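Long-range contacts in cysteine protease-like VirA (Shigella flexneri, PDB 3EB8), which acts as a secreted virulence effector required for entry into epithelial cells and spread within and between them, its reported tubulin-protease activity being disputed: residues 126-131 / 243-248; 322-327 / 346-351. One frame throughout, in Å; residues are numbered along the deposited sequence.

Contact 1 of 2, residues 126-131 / 243-248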
loop_
_atom_site.group_PDB
_atom_site.type_symbol
_atom_site.label_atom_id
_atom_site.label_comp_id
_atom_site.label_asym_id
_atom_site.label_seq_id
_atom_site.Cartn_x
_atom_site.Cartn_y
_atom_site.Cartn_z
ATOM N N ASN A 126 -3.079 -11.476 12.028
ATOM C CA ASN A 126 -4.536 -11.460 12.095
ATOM C C ASN A 126 -5.123 -12.845 12.318
ATOM O O ASN A 126 -5.739 -13.414 11.411
ATOM C CB ASN A 126 -5.123 -10.882 10.798
ATOM C CG ASN A 126 -5.018 -9.365 10.726
ATOM O OD1 ASN A 126 -4.938 -8.689 11.753
ATOM N ND2 ASN A 126 -5.028 -8.823 9.502
ATOM N N ASP A 127 -4.934 -13.384 13.517
ATOM C CA ASP A 127 -5.497 -14.683 13.874
ATOM C C ASP A 127 -6.927 -14.473 14.346
ATOM O O ASP A 127 -7.813 -15.294 14.097
ATOM C CB ASP A 127 -4.688 -15.322 15.003
ATOM C CG ASP A 127 -3.284 -14.777 15.086
ATOM O OD1 ASP A 127 -2.660 -14.599 14.020
ATOM O OD2 ASP A 127 -2.810 -14.516 16.212
ATOM N N ASP A 128 -7.135 -13.363 15.042
ATOM C CA ASP A 128 -8.451 -12.998 15.529
ATOM C C ASP A 128 -9.079 -11.980 14.588
ATOM O O ASP A 128 -9.394 -10.859 14.997
ATOM C CB ASP A 128 -8.342 -12.417 16.939
ATOM C CG ASP A 128 -7.151 -11.475 17.092
ATOM O OD1 ASP A 128 -6.229 -11.814 17.869
ATOM O OD2 ASP A 128 -7.133 -10.407 16.432
ATOM N N TYR A 129 -9.251 -12.372 13.328
ATOM C CA TYR A 129 -9.814 -11.482 12.317
ATOM C C TYR A 129 -11.318 -11.361 12.499
ATOM O O TYR A 129 -11.974 -12.291 12.950
ATOM C CB TYR A 129 -9.485 -11.978 10.908
ATOM C CG TYR A 129 -9.967 -13.371 10.665
ATOM C CD1 TYR A 129 -11.279 -13.616 10.257
ATOM C CD2 TYR A 129 -9.126 -14.461 10.865
ATOM C CE1 TYR A 129 -11.737 -14.913 10.045
ATOM C CE2 TYR A 129 -9.574 -15.764 10.654
ATOM C CZ TYR A 129 -10.877 -15.976 10.247
ATOM O OH TYR A 129 -11.319 -17.258 10.041
ATOM N N PHE A 130 -11.850 -10.199 12.152
ATOM C CA PHE A 130 -13.280 -9.949 12.225
ATOM C C PHE A 130 -14.021 -10.701 11.136
ATOM O O PHE A 130 -13.466 -10.956 10.065
ATOM C CB PHE A 130 -13.567 -8.455 12.069
ATOM C CG PHE A 130 -12.983 -7.608 13.155
ATOM C CD1 PHE A 130 -13.040 -8.015 14.483
ATOM C CD2 PHE A 130 -12.391 -6.390 12.853
ATOM C CE1 PHE A 130 -12.494 -7.223 15.492
ATOM C CE2 PHE A 130 -11.853 -5.587 13.856
ATOM C CZ PHE A 130 -11.901 -5.999 15.173
ATOM N N HIS A 131 -15.279 -11.045 11.402
ATOM C CA HIS A 131 -16.134 -11.631 10.379
ATOM C C HIS A 131 -16.674 -10.553 9.455
ATOM O O HIS A 131 -16.720 -9.380 9.826
ATOM C CB HIS A 131 -17.306 -12.372 11.018
ATOM C CG HIS A 131 -16.892 -13.534 11.862
ATOM N ND1 HIS A 131 -17.224 -13.643 13.198
ATOM C CD2 HIS A 131 -16.168 -14.638 11.564
ATOM C CE1 HIS A 131 -16.727 -14.768 13.682
ATOM N NE2 HIS A 131 -16.079 -15.389 12.711
ATOM N N THR A 243 -9.010 -5.029 10.434
ATOM C CA THR A 243 -9.312 -6.434 10.202
ATOM C C THR A 243 -9.288 -7.269 11.469
ATOM O O THR A 243 -9.630 -8.448 11.436
ATOM C CB THR A 243 -8.349 -7.079 9.167
ATOM O OG1 THR A 243 -7.002 -6.969 9.630
ATOM C CG2 THR A 243 -8.483 -6.406 7.811
ATOM N N SER A 244 -8.880 -6.673 12.583
ATOM C CA SER A 244 -8.773 -7.439 13.816
ATOM C C SER A 244 -8.503 -6.568 15.024
ATOM O O SER A 244 -8.091 -5.413 14.897
ATOM C CB SER A 244 -7.651 -8.469 13.693
ATOM O OG SER A 244 -6.393 -7.827 13.723
ATOM N N SER A 245 -8.720 -7.149 16.198
ATOM C CA SER A 245 -8.383 -6.522 17.465
ATOM C C SER A 245 -6.897 -6.179 17.490
ATOM O O SER A 245 -6.501 -5.158 18.059
ATOM C CB SER A 245 -8.714 -7.474 18.610
ATOM O OG SER A 245 -9.938 -8.129 18.357
ATOM N N SER A 246 -6.084 -7.032 16.861
ATOM C CA SER A 246 -4.631 -6.857 16.837
ATOM C C SER A 246 -4.233 -5.606 16.075
ATOM O O SER A 246 -3.350 -4.868 16.502
ATOM C CB SER A 246 -3.943 -8.077 16.232
ATOM O OG SER A 246 -4.410 -9.258 16.845
ATOM N N VAL A 247 -4.885 -5.374 14.941
ATOM C CA VAL A 247 -4.655 -4.154 14.176
ATOM C C VAL A 247 -5.146 -2.947 14.973
ATOM O O VAL A 247 -4.467 -1.917 15.060
ATOM C CB VAL A 247 -5.389 -4.196 12.816
ATOM C CG1 VAL A 247 -5.453 -2.812 12.190
ATOM C CG2 VAL A 247 -4.702 -5.169 11.867
ATOM N N GLU A 248 -6.330 -3.081 15.559
ATOM C CA GLU A 248 -6.837 -2.041 16.434
ATOM C C GLU A 248 -5.804 -1.664 17.494
ATOM O O GLU A 248 -5.599 -0.487 17.772
ATOM C CB GLU A 248 -8.133 -2.498 17.108
ATOM C CG GLU A 248 -9.346 -2.389 16.202
ATOM C CD GLU A 248 -10.652 -2.699 16.920
ATOM O OE1 GLU A 248 -10.614 -3.344 17.996
ATOM O OE2 GLU A 248 -11.717 -2.301 16.399
#

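Contact 2 of 2, residues 322-327 / 346-351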
loop_
_atom_site.group_PDB
_atom_site.type_symbol
_atom_site.label_atom_id
_atom_site.label_comp_id
_atom_site.label_asym_id
_atom_site.label_seq_id
_atom_site.Cartn_x
_atom_site.Cartn_y
_atom_site.Cartn_z
ATOM N N GLU A 322 -0.576 -0.308 5.015
ATOM C CA GLU A 322 -0.859 -0.937 3.746
ATOM C C GLU A 322 -1.759 -2.164 3.898
ATOM O O GLU A 322 -1.552 -2.997 4.788
ATOM C CB GLU A 322 0.445 -1.338 3.070
ATOM C CG GLU A 322 0.297 -2.289 1.903
ATOM C CD GLU A 322 1.635 -2.581 1.258
ATOM O OE1 GLU A 322 2.665 -2.175 1.828
ATOM O OE2 GLU A 322 1.674 -3.203 0.181
ATOM N N THR A 323 -2.762 -2.264 3.028
ATOM C CA THR A 323 -3.580 -3.454 2.938
ATOM C C THR A 323 -3.484 -4.034 1.542
ATOM O O THR A 323 -3.645 -3.318 0.555
ATOM C CB THR A 323 -5.038 -3.153 3.195
ATOM O OG1 THR A 323 -5.149 -2.285 4.325
ATOM C CG2 THR A 323 -5.821 -4.458 3.433
ATOM N N SER A 324 -3.227 -5.337 1.474
ATOM C CA SER A 324 -3.180 -6.062 0.218
ATOM C C SER A 324 -4.189 -7.219 0.226
ATOM O O SER A 324 -4.434 -7.839 1.268
ATOM C CB SER A 324 -1.788 -6.629 0.008
ATOM O OG SER A 324 -1.550 -7.614 0.989
ATOM N N TYR A 325 -4.726 -7.519 -0.953
ATOM C CA TYR A 325 -5.712 -8.559 -1.133
ATOM C C TYR A 325 -5.929 -8.891 -2.612
ATOM O O TYR A 325 -5.513 -8.145 -3.515
ATOM C CB TYR A 325 -7.040 -8.123 -0.535
ATOM C CG TYR A 325 -7.478 -6.767 -0.998
ATOM C CD1 TYR A 325 -8.315 -6.615 -2.080
ATOM C CD2 TYR A 325 -7.047 -5.631 -0.349
ATOM C CE1 TYR A 325 -8.714 -5.359 -2.490
ATOM C CE2 TYR A 325 -7.429 -4.378 -0.751
ATOM C CZ TYR A 325 -8.261 -4.237 -1.813
ATOM O OH TYR A 325 -8.644 -2.967 -2.187
ATOM N N LEU A 326 -6.623 -10.003 -2.835
ATOM C CA LEU A 326 -7.011 -10.465 -4.160
ATOM C C LEU A 326 -8.485 -10.155 -4.417
ATOM O O LEU A 326 -9.336 -10.379 -3.557
ATOM C CB LEU A 326 -6.842 -11.978 -4.208
ATOM C CG LEU A 326 -6.051 -12.617 -5.332
ATOM C CD1 LEU A 326 -4.615 -12.109 -5.306
ATOM C CD2 LEU A 326 -6.092 -14.116 -5.129
ATOM N N VAL A 327 -8.789 -9.656 -5.606
ATOM C CA VAL A 327 -10.170 -9.528 -6.040
ATOM C C VAL A 327 -10.443 -10.507 -7.175
ATOM O O VAL A 327 -9.850 -10.389 -8.256
ATOM C CB VAL A 327 -10.485 -8.113 -6.541
ATOM C CG1 VAL A 327 -11.968 -8.028 -6.913
ATOM C CG2 VAL A 327 -10.103 -7.072 -5.493
ATOM N N SER A 346 -9.051 -12.286 4.338
ATOM C CA SER A 346 -8.213 -12.312 3.138
ATOM C C SER A 346 -7.432 -11.026 2.875
ATOM O O SER A 346 -6.735 -10.916 1.861
ATOM C CB SER A 346 -9.014 -12.731 1.903
ATOM O OG SER A 346 -10.365 -12.351 2.029
ATOM N N ARG A 347 -7.530 -10.063 3.788
ATOM C CA ARG A 347 -6.725 -8.848 3.667
ATOM C C ARG A 347 -5.520 -8.964 4.566
ATOM O O ARG A 347 -5.640 -9.379 5.715
ATOM C CB ARG A 347 -7.495 -7.589 4.063
ATOM C CG ARG A 347 -8.796 -7.364 3.372
ATOM C CD ARG A 347 -9.514 -6.243 4.039
ATOM N NE ARG A 347 -10.939 -6.465 3.970
ATOM C CZ ARG A 347 -11.829 -5.888 4.765
ATOM N NH1 ARG A 347 -11.442 -5.026 5.698
ATOM N NH2 ARG A 347 -13.113 -6.173 4.619
ATOM N N GLN A 348 -4.357 -8.608 4.045
ATOM C CA GLN A 348 -3.181 -8.508 4.887
ATOM C C GLN A 348 -2.827 -7.052 5.156
ATOM O O GLN A 348 -2.761 -6.219 4.239
ATOM C CB GLN A 348 -2.003 -9.225 4.270
ATOM C CG GLN A 348 -0.827 -9.330 5.198
ATOM C CD GLN A 348 0.302 -10.089 4.552
ATOM O OE1 GLN A 348 1.022 -9.543 3.705
ATOM N NE2 GLN A 348 0.458 -11.367 4.929
ATOM N N VAL A 349 -2.603 -6.767 6.426
ATOM C CA VAL A 349 -2.388 -5.408 6.887
ATOM C C VAL A 349 -0.989 -5.290 7.458
ATOM O O VAL A 349 -0.526 -6.181 8.182
ATOM C CB VAL A 349 -3.464 -5.015 7.928
ATOM C CG1 VAL A 349 -3.134 -3.690 8.593
ATOM C CG2 VAL A 349 -4.824 -4.951 7.251
ATOM N N SER A 350 -0.303 -4.207 7.098
ATOM C CA SER A 350 1.067 -3.983 7.548
ATOM C C SER A 350 1.278 -2.509 7.868
ATOM O O SER A 350 0.569 -1.665 7.342
ATOM C CB SER A 350 2.046 -4.420 6.476
ATOM O OG SER A 350 1.841 -3.658 5.300
ATOM N N PHE A 351 2.261 -2.213 8.721
ATOM C CA PHE A 351 2.529 -0.855 9.186
ATOM C C PHE A 351 3.987 -0.460 9.022
ATOM O O PHE A 351 4.875 -1.291 9.104
ATOM C CB PHE A 351 2.219 -0.726 10.674
ATOM C CG PHE A 351 0.786 -0.492 10.982
ATOM C CD1 PHE A 351 -0.165 -1.463 10.701
ATOM C CD2 PHE A 351 0.382 0.687 11.594
ATOM C CE1 PHE A 351 -1.490 -1.256 10.999
ATOM C CE2 PHE A 351 -0.950 0.899 11.909
ATOM C CZ PHE A 351 -1.890 -0.073 11.612
#

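Contact 1 of 2, residues 126-131 / 243-248
S244 and N126 meet at the N-terminus of helix 245-265. S244 is the N-cap of this helix, and the loop 126-131 packs against the capped end. Three hydrogen bonds cross the contact. The S244 hydroxyl OG donates to N126 OD1 at 2.6 Å, from above the plane of the amide carbonyl. The same OG accepts the capping bond from V247 N (3.1 Å, 162° at the hydrogen). With chi1 72°, OG sits between the backbone N and the carbonyl carbon, and this turns it back over the first turn. OG thus holds two bonds, one to the loop and one to its own helix. S246 OG donates to the syn lone pair of D128 OD2 at 3.0 Å. The third bond is backbone to backbone, F130 N to T243 O at 2.9 Å.

The packing is carried by the F130 ring. Its CE2 and CZ lie on the backbone of S244 and S245, and E248 brings its carboxylate carbon CD in plane to the ring edge. T243 and V247 also touch V349 of strand 348-356. A CH-pi contact sets S244 CA 3.7 Å from the F130 ring centroid, over one face and 18° off the normal.

Contact 2 of 2, residues 322-327 / 346-351
E322 and S350 exchange two backbone hydrogen bonds, E322 N to S350 O and S350 N to E322 O, each 2.9 Å long. S324 and Q348 form a second such pair. Q348 N to S324 O is the straighter bond, with 170° at the hydrogen, and S324 N bonds to Q348 O in return. Between these two pairs, T323 and V349 form a non-hydrogen-bonded pair. There T323 CA makes a CA-H...O contact to Q348 O at 3.2 Å.

These are antiparallel strands in the mixed sheet of the protein, with N-to-C directions 157° apart. Strand 315-327 also pairs with 300-312, and 348-356 also pairs with 121-123, so both strands are interior here.

E322, S324, Q348 and S350 point to one face, which is polar. S350 OG lies 3.5 Å from E322 CB. It is hydrogen-bonded to T121 and Q86, while S324 OG bonds to Q86 and E322 OE2 to S303.

T323 and V349 point to the other face. They lie side by side, with V349 CG2 4.0 Å from T323 CG2. In T323, chi1 -44° puts OG1 beside the backbone N and sends CG2 to R347 CB, 3.6 Å away. The R347 guanidinium runs on to two main-chain carbonyls, those of L240 and I342. Y325 CB rests 3.7 Å from S346 O.

Both segments of contact 1 precede those of contact 2 along the chain. The contact centres are about 12 Å apart. Contact 2 is buried inside the mixed sheet, about 8 Å from the centre of the chain. Contact 1 lies farther out, about 18 Å from that centre, where helix 245-265 starts. They touch through V349 of strand 348-356 and through R347. V349 presents CG2 to T243 OG1 at 3.8 Å and CG1 to V247 CG2 at 3.9 Å. The start of the helix is thus packed on one face of the sheet. Segment 243-248 lies in the region 182-273 assigned to tubulin binding, so contact 1 ties this region to the loop after strand 121-123, a neighbour of 348-356 in the sheet.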